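Local coordinates for DNA-binding transcriptional repressor YiaJ (Escherichia coli, PDB 1YSQ), which represses transcription of the yiaKLMNOPQRS operon as an IclR-type DNA-binding regulator, the piece described being its C-terminal effector-binding-type domain, at residues 10-21 with 169-180; 25-34 with 145-156. All blocks are in the same frame, centred on the assembly; numbering follows the deposited sequence.

Contact 1: residues 10-21 with 169-180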
loop_
_atom_site.group_PDB
_atom_site.type_symbol
_atom_site.label_atom_id
_atom_site.label_comp_id
_atom_site.label_asym_id
_atom_site.label_seq_id
_atom_site.Cartn_x
_atom_site.Cartn_y
_atom_site.Cartn_z
ATOM N N ILE A 10 14.734 8.005 -3.776
ATOM C CA ILE A 10 13.971 6.754 -3.785
ATOM C C ILE A 10 13.202 6.540 -5.108
ATOM O O ILE A 10 13.132 5.417 -5.610
ATOM C CB ILE A 10 13.065 6.586 -2.516
ATOM C CG1 ILE A 10 12.517 5.152 -2.418
ATOM C CG2 ILE A 10 11.908 7.608 -2.495
ATOM C CD1 ILE A 10 13.563 4.091 -2.090
ATOM N N ILE A 11 12.657 7.601 -5.685
ATOM C CA ILE A 11 11.963 7.440 -6.971
ATOM C C ILE A 11 12.955 7.026 -8.074
ATOM O O ILE A 11 12.655 6.152 -8.895
ATOM C CB ILE A 11 11.103 8.680 -7.323
ATOM C CG1 ILE A 11 9.872 8.707 -6.401
ATOM C CG2 ILE A 11 10.617 8.617 -8.772
ATOM C CD1 ILE A 11 9.228 10.074 -6.239
ATOM N N HIS A 12 14.165 7.594 -8.034
ATOM C CA HIS A 12 15.221 7.192 -8.968
ATOM C C HIS A 12 15.560 5.695 -8.897
ATOM O O HIS A 12 15.694 5.027 -9.927
ATOM C CB HIS A 12 16.493 8.038 -8.794
ATOM C CG HIS A 12 17.485 7.828 -9.897
ATOM N ND1 HIS A 12 17.293 8.322 -11.171
ATOM C CD2 HIS A 12 18.643 7.125 -9.934
ATOM C CE1 HIS A 12 18.304 7.952 -11.939
ATOM N NE2 HIS A 12 19.138 7.226 -11.212
ATOM N N ILE A 13 15.702 5.184 -7.681
ATOM C CA ILE A 13 15.884 3.756 -7.438
ATOM C C ILE A 13 14.662 2.950 -7.890
ATOM O O ILE A 13 14.800 1.932 -8.581
ATOM C CB ILE A 13 16.126 3.508 -5.920
ATOM C CG1 ILE A 13 17.456 4.120 -5.469
ATOM C CG2 ILE A 13 16.037 1.980 -5.566
ATOM C CD1 ILE A 13 17.807 3.817 -4.010
ATOM N N ALA A 14 13.472 3.394 -7.480
ATOM C CA ALA A 14 12.270 2.570 -7.624
ATOM C C ALA A 14 11.640 2.564 -9.018
ATOM O O ALA A 14 11.119 1.526 -9.452
ATOM C CB ALA A 14 11.236 2.945 -6.575
ATOM N N ALA A 15 11.690 3.703 -9.717
ATOM C CA ALA A 15 10.935 3.880 -10.970
ATOM C C ALA A 15 11.056 2.759 -12.027
ATOM O O ALA A 15 10.038 2.322 -12.537
ATOM C CB ALA A 15 11.200 5.269 -11.601
ATOM N N PRO A 16 12.256 2.260 -12.348
ATOM C CA PRO A 16 12.364 1.190 -13.354
ATOM C C PRO A 16 11.589 -0.059 -12.931
ATOM O O PRO A 16 10.992 -0.755 -13.766
ATOM C CB PRO A 16 13.860 0.865 -13.373
ATOM C CG PRO A 16 14.533 2.022 -12.758
ATOM C CD PRO A 16 13.571 2.609 -11.778
ATOM N N HIS A 17 11.621 -0.336 -11.625
ATOM C CA HIS A 17 10.970 -1.506 -11.055
ATOM C C HIS A 17 9.453 -1.340 -11.032
ATOM O O HIS A 17 8.724 -2.280 -11.339
ATOM C CB HIS A 17 11.490 -1.767 -9.637
ATOM C CG HIS A 17 12.955 -2.042 -9.581
ATOM N ND1 HIS A 17 13.504 -3.219 -10.040
ATOM C CD2 HIS A 17 13.992 -1.283 -9.151
ATOM C CE1 HIS A 17 14.815 -3.183 -9.875
ATOM N NE2 HIS A 17 15.137 -2.018 -9.339
ATOM N N LEU A 18 8.987 -0.152 -10.652
ATOM C CA LEU A 18 7.554 0.121 -10.629
ATOM C C LEU A 18 6.982 0.113 -12.050
ATOM O O LEU A 18 5.914 -0.450 -12.292
ATOM C CB LEU A 18 7.264 1.440 -9.895
ATOM C CG LEU A 18 7.724 1.452 -8.430
ATOM C CD1 LEU A 18 7.726 2.868 -7.878
ATOM C CD2 LEU A 18 6.858 0.543 -7.575
ATOM N N GLU A 19 7.704 0.718 -12.997
ATOM C CA GLU A 19 7.281 0.667 -14.406
ATOM C C GLU A 19 7.179 -0.766 -14.930
ATOM O O GLU A 19 6.219 -1.134 -15.607
ATOM C CB GLU A 19 8.264 1.450 -15.283
ATOM C CG GLU A 19 8.140 2.957 -15.144
ATOM C CD GLU A 19 9.075 3.693 -16.093
ATOM O OE1 GLU A 19 9.518 3.084 -17.092
ATOM O OE2 GLU A 19 9.362 4.866 -15.839
ATOM N N ALA A 20 8.193 -1.566 -14.628
ATOM C CA ALA A 20 8.185 -2.984 -14.978
ATOM C C ALA A 20 6.940 -3.686 -14.453
ATOM O O ALA A 20 6.311 -4.465 -15.169
ATOM C CB ALA A 20 9.456 -3.674 -14.448
ATOM N N LEU A 21 6.587 -3.432 -13.197
ATOM C CA LEU A 21 5.424 -4.099 -12.600
ATOM C C LEU A 21 4.120 -3.616 -13.247
ATOM O O LEU A 21 3.188 -4.401 -13.456
ATOM C CB LEU A 21 5.404 -3.886 -11.088
ATOM C CG LEU A 21 4.227 -4.445 -10.276
ATOM C CD1 LEU A 21 4.266 -5.982 -10.265
ATOM C CD2 LEU A 21 4.287 -3.873 -8.856
ATOM N N LEU A 169 4.507 -8.409 -7.259
ATOM C CA LEU A 169 4.448 -7.209 -6.414
ATOM C C LEU A 169 5.535 -7.286 -5.344
ATOM O O LEU A 169 6.286 -6.324 -5.119
ATOM C CB LEU A 169 3.069 -7.100 -5.738
ATOM C CG LEU A 169 2.936 -6.006 -4.663
ATOM C CD1 LEU A 169 3.246 -4.610 -5.207
ATOM C CD2 LEU A 169 1.549 -6.055 -4.072
ATOM N N ARG A 170 5.638 -8.443 -4.697
ATOM C CA ARG A 170 6.658 -8.600 -3.671
ATOM C C ARG A 170 8.072 -8.584 -4.278
ATOM O O ARG A 170 8.997 -7.963 -3.725
ATOM C CB ARG A 170 6.423 -9.854 -2.838
ATOM C CG ARG A 170 7.573 -10.136 -1.854
ATOM C CD ARG A 170 7.366 -11.386 -1.024
ATOM N NE ARG A 170 7.151 -12.559 -1.875
ATOM C CZ ARG A 170 6.000 -13.226 -1.965
ATOM N NH1 ARG A 170 4.939 -12.859 -1.236
ATOM N NH2 ARG A 170 5.920 -14.264 -2.776
ATOM N N GLU A 171 8.234 -9.236 -5.427
ATOM C CA GLU A 171 9.536 -9.235 -6.100
ATOM C C GLU A 171 9.986 -7.798 -6.418
ATOM O O GLU A 171 11.171 -7.471 -6.308
ATOM C CB GLU A 171 9.489 -10.092 -7.361
ATOM C CG GLU A 171 9.488 -11.587 -7.057
ATOM C CD GLU A 171 9.101 -12.445 -8.246
ATOM O OE1 GLU A 171 8.815 -11.889 -9.329
ATOM O OE2 GLU A 171 9.075 -13.679 -8.090
ATOM N N THR A 172 9.022 -6.964 -6.814
ATOM C CA THR A 172 9.261 -5.548 -7.081
ATOM C C THR A 172 9.745 -4.815 -5.818
ATOM O O THR A 172 10.788 -4.150 -5.867
ATOM C CB THR A 172 7.988 -4.917 -7.675
ATOM O OG1 THR A 172 7.695 -5.529 -8.951
ATOM C CG2 THR A 172 8.184 -3.425 -7.988
ATOM N N ALA A 173 9.009 -4.954 -4.700
ATOM C CA ALA A 173 9.408 -4.354 -3.432
ATOM C C ALA A 173 10.783 -4.849 -2.976
ATOM O O ALA A 173 11.581 -4.069 -2.491
ATOM C CB ALA A 173 8.368 -4.615 -2.339
ATOM N N GLN A 174 11.046 -6.144 -3.126
ATOM C CA GLN A 174 12.330 -6.717 -2.723
ATOM C C GLN A 174 13.494 -6.074 -3.479
ATOM O O GLN A 174 14.513 -5.746 -2.876
ATOM C CB GLN A 174 12.349 -8.230 -2.951
ATOM C CG GLN A 174 11.595 -9.040 -1.891
ATOM C CD GLN A 174 11.377 -10.505 -2.312
ATOM O OE1 GLN A 174 11.353 -10.828 -3.512
ATOM N NE2 GLN A 174 11.235 -11.386 -1.329
ATOM N N ALA A 175 13.329 -5.894 -4.791
ATOM C CA ALA A 175 14.360 -5.287 -5.631
ATOM C C ALA A 175 14.656 -3.837 -5.199
ATOM O O ALA A 175 15.824 -3.453 -5.043
ATOM C CB ALA A 175 13.955 -5.347 -7.101
ATOM N N ILE A 176 13.592 -3.056 -4.990
ATOM C CA ILE A 176 13.715 -1.696 -4.456
ATOM C C ILE A 176 14.417 -1.685 -3.091
ATOM O O ILE A 176 15.348 -0.914 -2.869
ATOM C CB ILE A 176 12.316 -1.007 -4.362
ATOM C CG1 ILE A 176 11.668 -0.912 -5.756
ATOM C CG2 ILE A 176 12.429 0.383 -3.670
ATOM C CD1 ILE A 176 10.167 -0.537 -5.751
ATOM N N SER A 177 13.966 -2.537 -2.179
ATOM C CA SER A 177 14.561 -2.610 -0.852
ATOM C C SER A 177 16.054 -2.978 -0.902
ATOM O O SER A 177 16.881 -2.389 -0.177
ATOM C CB SER A 177 13.804 -3.622 -0.000
ATOM O OG SER A 177 14.479 -3.835 1.218
ATOM N N ASN A 178 16.378 -3.950 -1.754
ATOM C CA ASN A 178 17.746 -4.443 -1.924
ATOM C C ASN A 178 18.656 -3.357 -2.484
ATOM O O ASN A 178 19.758 -3.151 -1.983
ATOM C CB ASN A 178 17.765 -5.696 -2.817
ATOM C CG ASN A 178 17.251 -6.934 -2.097
ATOM O OD1 ASN A 178 17.179 -6.962 -0.861
ATOM N ND2 ASN A 178 16.886 -7.970 -2.864
ATOM N N GLU A 179 18.176 -2.655 -3.508
ATOM C CA GLU A 179 18.902 -1.534 -4.096
ATOM C C GLU A 179 19.054 -0.348 -3.145
ATOM O O GLU A 179 20.100 0.295 -3.126
ATOM C CB GLU A 179 18.238 -1.081 -5.391
ATOM C CG GLU A 179 18.682 -1.903 -6.590
ATOM C CD GLU A 179 17.895 -1.602 -7.852
ATOM O OE1 GLU A 179 17.615 -2.568 -8.597
ATOM O OE2 GLU A 179 17.569 -0.417 -8.103
ATOM N N LEU A 180 18.022 -0.058 -2.358
ATOM C CA LEU A 180 18.112 1.021 -1.370
ATOM C C LEU A 180 19.190 0.670 -0.341
ATOM O O LEU A 180 20.063 1.489 -0.038
ATOM C CB LEU A 180 16.755 1.281 -0.703
ATOM C CG LEU A 180 16.686 2.210 0.517
ATOM C CD1 LEU A 180 16.982 3.682 0.158
ATOM C CD2 LEU A 180 15.339 2.081 1.234
HETATM O O HOH W 1 9.420 -5.100 -11.117
#
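His17 and Glu179 meet across an otherwise largely apolar interface between two helices in a short hydrogen bond, NE2 of the histidine giving its proton to OE1 of the glutamate at 2.6 Å. The bond is bent, 135° at the hydrogen: OE1 lies close to the imidazole plane, at the ring edge, yet the N-H reaches it from above the carboxylate plane, the two planes being 54° apart. Glu179 extends beyond CG to reach the ring from the opposite direction. The methyl of Ala175 sits over one ring face in a CH-pi contact, CB 3.9 Å from the centroid. His17 is thus a knob in a hole formed by Thr172, Ala175, Ile176 and Glu179, and an alanine here would probably leave the Glu179 carboxylate without its donor and open a gap above Ala175. Ile176 is the reciprocal knob, among Ile13, Ala14, His17 and Leu18; with CG1 beside its backbone N, CD1 reaches the methyl of Ala14 at 3.7 Å. One turn along, a water donates to both His17 O and Thr172 OG1, while Thr172 OG1 also bonds to Pro168 O of its own helix. Leu21 CD2 packs on Leu169 CD1 at 3.9 Å. The axes run nearly antiparallel, at 157° and 9.3 Å apart, an antiparallel knobs-into-holes pairing of the first and last long helices of the GAF-like IclR C-terminal domain.

Contact 2: residues 25-34 with 145-156. With PO4 (phosphate ion), chain C; PO4 (phosphate ion), chain D; PO4 (phosphate ion), chain B.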
loop_
_atom_site.group_PDB
_atom_site.type_symbol
_atom_site.label_atom_id
_atom_site.label_comp_id
_atom_site.label_asym_id
_atom_site.label_seq_id
_atom_site.Cartn_x
_atom_site.Cartn_y
_atom_site.Cartn_z
ATOM N N THR A 25 1.672 -6.374 -15.002
ATOM C CA THR A 25 0.300 -6.596 -14.538
ATOM C C THR A 25 -0.776 -5.852 -15.334
ATOM O O THR A 25 -1.950 -6.233 -15.289
ATOM C CB THR A 25 0.148 -6.192 -13.057
ATOM O OG1 THR A 25 0.354 -4.764 -12.927
ATOM C CG2 THR A 25 1.237 -6.867 -12.192
ATOM N N GLY A 26 -0.398 -4.754 -15.987
ATOM C CA GLY A 26 -1.379 -3.895 -16.648
ATOM C C GLY A 26 -2.144 -2.952 -15.714
ATOM O O GLY A 26 -2.991 -2.172 -16.155
ATOM N N GLU A 27 -1.856 -3.024 -14.416
ATOM C CA GLU A 27 -2.654 -2.346 -13.388
ATOM C C GLU A 27 -1.991 -1.092 -12.827
ATOM O O GLU A 27 -0.791 -0.889 -12.992
ATOM C CB GLU A 27 -2.906 -3.305 -12.205
ATOM C CG GLU A 27 -3.604 -4.624 -12.549
ATOM C CD GLU A 27 -5.031 -4.441 -13.047
ATOM O OE1 GLU A 27 -5.515 -3.290 -13.125
ATOM O OE2 GLU A 27 -5.680 -5.466 -13.377
ATOM N N THR A 28 -2.790 -0.298 -12.114
ATOM C CA THR A 28 -2.324 0.862 -11.334
ATOM C C THR A 28 -1.241 0.465 -10.336
ATOM O O THR A 28 -1.460 -0.467 -9.530
ATOM C CB THR A 28 -3.486 1.431 -10.520
ATOM O OG1 THR A 28 -4.532 1.896 -11.396
ATOM C CG2 THR A 28 -3.027 2.694 -9.703
ATOM N N ILE A 29 -0.109 1.173 -10.368
ATOM C CA ILE A 29 0.952 0.956 -9.390
ATOM C C ILE A 29 1.082 2.206 -8.541
ATOM O O ILE A 29 1.227 3.302 -9.075
ATOM C CB ILE A 29 2.317 0.603 -10.076
ATOM C CG1 ILE A 29 2.179 -0.564 -11.076
ATOM C CG2 ILE A 29 3.431 0.340 -9.026
ATOM C CD1 ILE A 29 1.543 -1.866 -10.546
ATOM N N ASN A 30 1.019 2.032 -7.217
ATOM C CA ASN A 30 1.143 3.127 -6.245
ATOM C C ASN A 30 2.403 2.931 -5.432
ATOM O O ASN A 30 2.757 1.798 -5.079
ATOM C CB ASN A 30 -0.032 3.115 -5.249
ATOM C CG ASN A 30 -1.379 2.987 -5.934
ATOM O OD1 ASN A 30 -2.040 1.942 -5.876
ATOM N ND2 ASN A 30 -1.788 4.044 -6.593
ATOM N N PHE A 31 3.051 4.040 -5.100
ATOM C CA PHE A 31 4.258 3.993 -4.272
ATOM C C PHE A 31 4.184 5.135 -3.274
ATOM O O PHE A 31 4.092 6.305 -3.659
ATOM C CB PHE A 31 5.495 4.124 -5.163
ATOM C CG PHE A 31 6.799 3.960 -4.439
ATOM C CD1 PHE A 31 7.117 2.765 -3.793
ATOM C CD2 PHE A 31 7.734 4.981 -4.434
ATOM C CE1 PHE A 31 8.346 2.609 -3.119
ATOM C CE2 PHE A 31 8.970 4.818 -3.764
ATOM C CZ PHE A 31 9.262 3.637 -3.108
ATOM N N SER A 32 4.190 4.785 -1.992
ATOM C CA SER A 32 4.049 5.781 -0.945
ATOM C C SER A 32 5.231 5.797 0.016
ATOM O O SER A 32 6.020 4.839 0.058
ATOM C CB SER A 32 2.750 5.545 -0.162
ATOM O OG SER A 32 2.916 4.437 0.726
ATOM N N SER A 33 5.341 6.900 0.766
ATOM C CA SER A 33 6.198 6.988 1.944
ATOM C C SER A 33 5.275 7.170 3.142
ATOM O O SER A 33 4.087 7.487 2.987
ATOM C CB SER A 33 7.172 8.171 1.838
ATOM O OG SER A 33 6.440 9.396 1.742
ATOM N N ARG A 34 5.798 6.924 4.335
ATOM C CA ARG A 34 5.063 7.232 5.548
ATOM C C ARG A 34 5.397 8.627 6.049
ATOM O O ARG A 34 6.558 9.004 6.121
ATOM C CB ARG A 34 5.360 6.209 6.652
ATOM C CG ARG A 34 4.305 6.247 7.756
ATOM C CD ARG A 34 4.758 5.681 9.078
ATOM N NE ARG A 34 3.687 5.837 10.058
ATOM C CZ ARG A 34 3.453 5.005 11.067
ATOM N NH1 ARG A 34 4.218 3.930 11.252
ATOM N NH2 ARG A 34 2.440 5.245 11.886
ATOM N N PRO A 145 10.007 2.404 5.519
ATOM C CA PRO A 145 9.872 3.802 5.091
ATOM C C PRO A 145 8.916 4.007 3.900
ATOM O O PRO A 145 8.371 5.108 3.750
ATOM C CB PRO A 145 11.322 4.186 4.734
ATOM C CG PRO A 145 11.917 2.900 4.251
ATOM C CD PRO A 145 11.340 1.855 5.192
ATOM N N TYR A 146 8.714 2.971 3.082
ATOM C CA TYR A 146 7.958 3.076 1.819
ATOM C C TYR A 146 7.152 1.802 1.637
ATOM O O TYR A 146 7.425 0.789 2.278
ATOM C CB TYR A 146 8.874 3.245 0.592
ATOM C CG TYR A 146 9.875 4.352 0.739
ATOM C CD1 TYR A 146 9.497 5.687 0.588
ATOM C CD2 TYR A 146 11.196 4.072 1.069
ATOM C CE1 TYR A 146 10.415 6.710 0.762
ATOM C CE2 TYR A 146 12.119 5.095 1.233
ATOM C CZ TYR A 146 11.720 6.396 1.081
ATOM O OH TYR A 146 12.639 7.389 1.244
ATOM N N ALA A 147 6.175 1.858 0.739
ATOM C CA ALA A 147 5.337 0.702 0.460
ATOM C C ALA A 147 4.851 0.795 -0.981
ATOM O O ALA A 147 4.798 1.886 -1.565
ATOM C CB ALA A 147 4.156 0.656 1.447
ATOM N N VAL A 148 4.498 -0.350 -1.552
ATOM C CA VAL A 148 4.050 -0.404 -2.939
ATOM C C VAL A 148 2.686 -1.079 -2.955
ATOM O O VAL A 148 2.460 -2.019 -2.197
ATOM C CB VAL A 148 4.995 -1.276 -3.818
ATOM C CG1 VAL A 148 4.592 -1.226 -5.314
ATOM C CG2 VAL A 148 6.455 -0.883 -3.649
ATOM N N SER A 149 1.787 -0.628 -3.834
ATOM C CA SER A 149 0.508 -1.317 -3.973
ATOM C C SER A 149 0.024 -1.413 -5.411
ATOM O O SER A 149 0.463 -0.644 -6.272
ATOM C CB SER A 149 -0.552 -0.679 -3.050
ATOM O OG SER A 149 -1.043 0.544 -3.573
ATOM N N ILE A 150 -0.839 -2.398 -5.670
ATOM C CA ILE A 150 -1.515 -2.534 -6.957
ATOM C C ILE A 150 -2.999 -2.300 -6.717
ATOM O O ILE A 150 -3.575 -2.928 -5.825
ATOM C CB ILE A 150 -1.313 -3.965 -7.550
ATOM C CG1 ILE A 150 0.170 -4.232 -7.858
ATOM C CG2 ILE A 150 -2.205 -4.144 -8.799
ATOM C CD1 ILE A 150 0.492 -5.707 -8.307
ATOM N N SER A 151 -3.632 -1.412 -7.500
ATOM C CA SER A 151 -5.084 -1.229 -7.403
ATOM C C SER A 151 -5.724 -1.850 -8.628
ATOM O O SER A 151 -5.177 -1.759 -9.734
ATOM C CB SER A 151 -5.496 0.260 -7.346
ATOM O OG SER A 151 -4.698 1.029 -6.455
ATOM N N LEU A 152 -6.887 -2.465 -8.430
ATOM C CA LEU A 152 -7.624 -3.094 -9.517
ATOM C C LEU A 152 -9.061 -3.320 -9.069
ATOM O O LEU A 152 -9.365 -3.182 -7.879
ATOM C CB LEU A 152 -6.959 -4.416 -9.942
ATOM C CG LEU A 152 -7.034 -5.638 -9.015
ATOM C CD1 LEU A 152 -6.602 -6.888 -9.793
ATOM C CD2 LEU A 152 -6.192 -5.487 -7.759
ATOM N N SER A 153 -9.946 -3.651 -10.011
ATOM C CA SER A 153 -11.329 -3.964 -9.662
ATOM C C SER A 153 -11.391 -5.256 -8.842
ATOM O O SER A 153 -10.634 -6.214 -9.085
ATOM C CB SER A 153 -12.215 -4.098 -10.914
ATOM O OG SER A 153 -11.795 -5.197 -11.706
ATOM N N THR A 154 -12.305 -5.277 -7.873
ATOM C CA THR A 154 -12.519 -6.454 -7.044
ATOM C C THR A 154 -12.853 -7.653 -7.936
ATOM O O THR A 154 -12.402 -8.773 -7.696
ATOM C CB THR A 154 -13.677 -6.191 -6.101
ATOM O OG1 THR A 154 -13.397 -5.001 -5.355
ATOM C CG2 THR A 154 -13.775 -7.306 -5.048
ATOM N N SER A 155 -13.636 -7.365 -8.970
ATOM C CA SER A 155 -14.038 -8.333 -9.967
ATOM C C SER A 155 -12.817 -8.987 -10.606
ATOM O O SER A 155 -12.733 -10.225 -10.687
ATOM C CB SER A 155 -14.871 -7.631 -11.030
ATOM O OG SER A 155 -15.585 -8.594 -11.754
ATOM N N ARG A 156 -11.867 -8.163 -11.058
ATOM C CA ARG A 156 -10.671 -8.703 -11.676
ATOM C C ARG A 156 -9.808 -9.456 -10.663
ATOM O O ARG A 156 -9.259 -10.513 -10.970
ATOM C CB ARG A 156 -9.854 -7.620 -12.397
ATOM C CG ARG A 156 -8.665 -8.187 -13.155
ATOM C CD ARG A 156 -9.062 -9.162 -14.260
ATOM N NE ARG A 156 -7.911 -9.609 -15.046
ATOM C CZ ARG A 156 -7.850 -10.749 -15.737
ATOM N NH1 ARG A 156 -8.877 -11.594 -15.757
ATOM N NH2 ARG A 156 -6.749 -11.047 -16.405
HETATM P P PO4 C . -8.864 -4.024 -14.007
HETATM O O1 PO4 C . -9.796 -3.768 -15.160
HETATM O O2 PO4 C . -9.666 -4.350 -12.786
HETATM O O3 PO4 C . -7.945 -5.131 -14.425
HETATM O O4 PO4 C . -8.014 -2.800 -13.724
HETATM P P PO4 D . 7.044 1.991 10.007
HETATM O O1 PO4 D . 6.633 2.540 8.656
HETATM O O2 PO4 D . 6.200 0.775 10.348
HETATM O O3 PO4 D . 8.517 1.637 9.991
HETATM O O4 PO4 D . 6.752 3.078 11.019
HETATM P P PO4 B . -3.602 1.926 -0.860
HETATM O O1 PO4 B . -4.923 1.262 -0.430
HETATM O O2 PO4 B . -2.438 1.446 -0.055
HETATM O O3 PO4 B . -3.328 1.725 -2.340
HETATM O O4 PO4 B . -3.788 3.412 -0.603
HETATM O O HOH W 2 -5.888 -0.397 -12.237
HETATM O O HOH W 3 8.947 7.174 5.155
#
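Asn30 and Ser149 face each other as an antiparallel hydrogen-bonded pair: Asn30 N donates to Ser149 O and Ser149 N to Asn30 O, each at 2.9 Å. The Asn30 amide then bends along the neighbouring strand, its CG beside the backbone N (chi1 -48°), and OD1 receives Ser151 OG at 2.9 Å, in the carbonyl plane on a lone pair. Ser149 OG lies equally near OD1 and near an oxygen of a phosphate ion, probably from the crystallisation liquor, that is also held by Ser67 OG and the backbone N of Ala68 and Met69. These two strands are central in the antiparallel sheet of the GAF-like fold, and this polar face, with helix 68-75 against it, lines the site of this phosphate. Glu27 lays CB on Ile150 CG2 at 3.6 Å; its chain bends at chi2 (-65°), bringing the carboxylate up against a second phosphate, to which Ser153 N and OG donate beside the start of helix 154-160. On the apolar face, Tyr146 and Phe31 lie nearly parallel but slid apart, planes at 22°, and CZ of Phe31 rests against Tyr146 CB at 3.7 Å. Phe31 CD1 meets Val148 CG2 at 3.7 Å, with the methyl at the edge of the phenyl ring.

How the contacts relate
Contact 2 is the more deeply buried, its centre about 6 Å from the centre of the chain, whereas contact 1, its centre about 14 Å from that point, is only partly buried. The helix pair lies against the apolar face of the strand pair: Leu169 CD1 and Leu18 CD2 pack on Val148 CG1, at 3.6 and 3.7 Å, and Ile10 CG1 on Phe31 CZ. Helix 8-25 runs directly into strand 28-35, and strand 146-153 leads through helix 154-160 to helix 162-182, so both contacts tie the same N-terminal helix-strand unit to the same C-terminal strand-helix unit. Backbone bonding holds the strands, whose other face is polar and carries phosphate; the helices rely on interlocking side chains and one histidine-carboxylate bond.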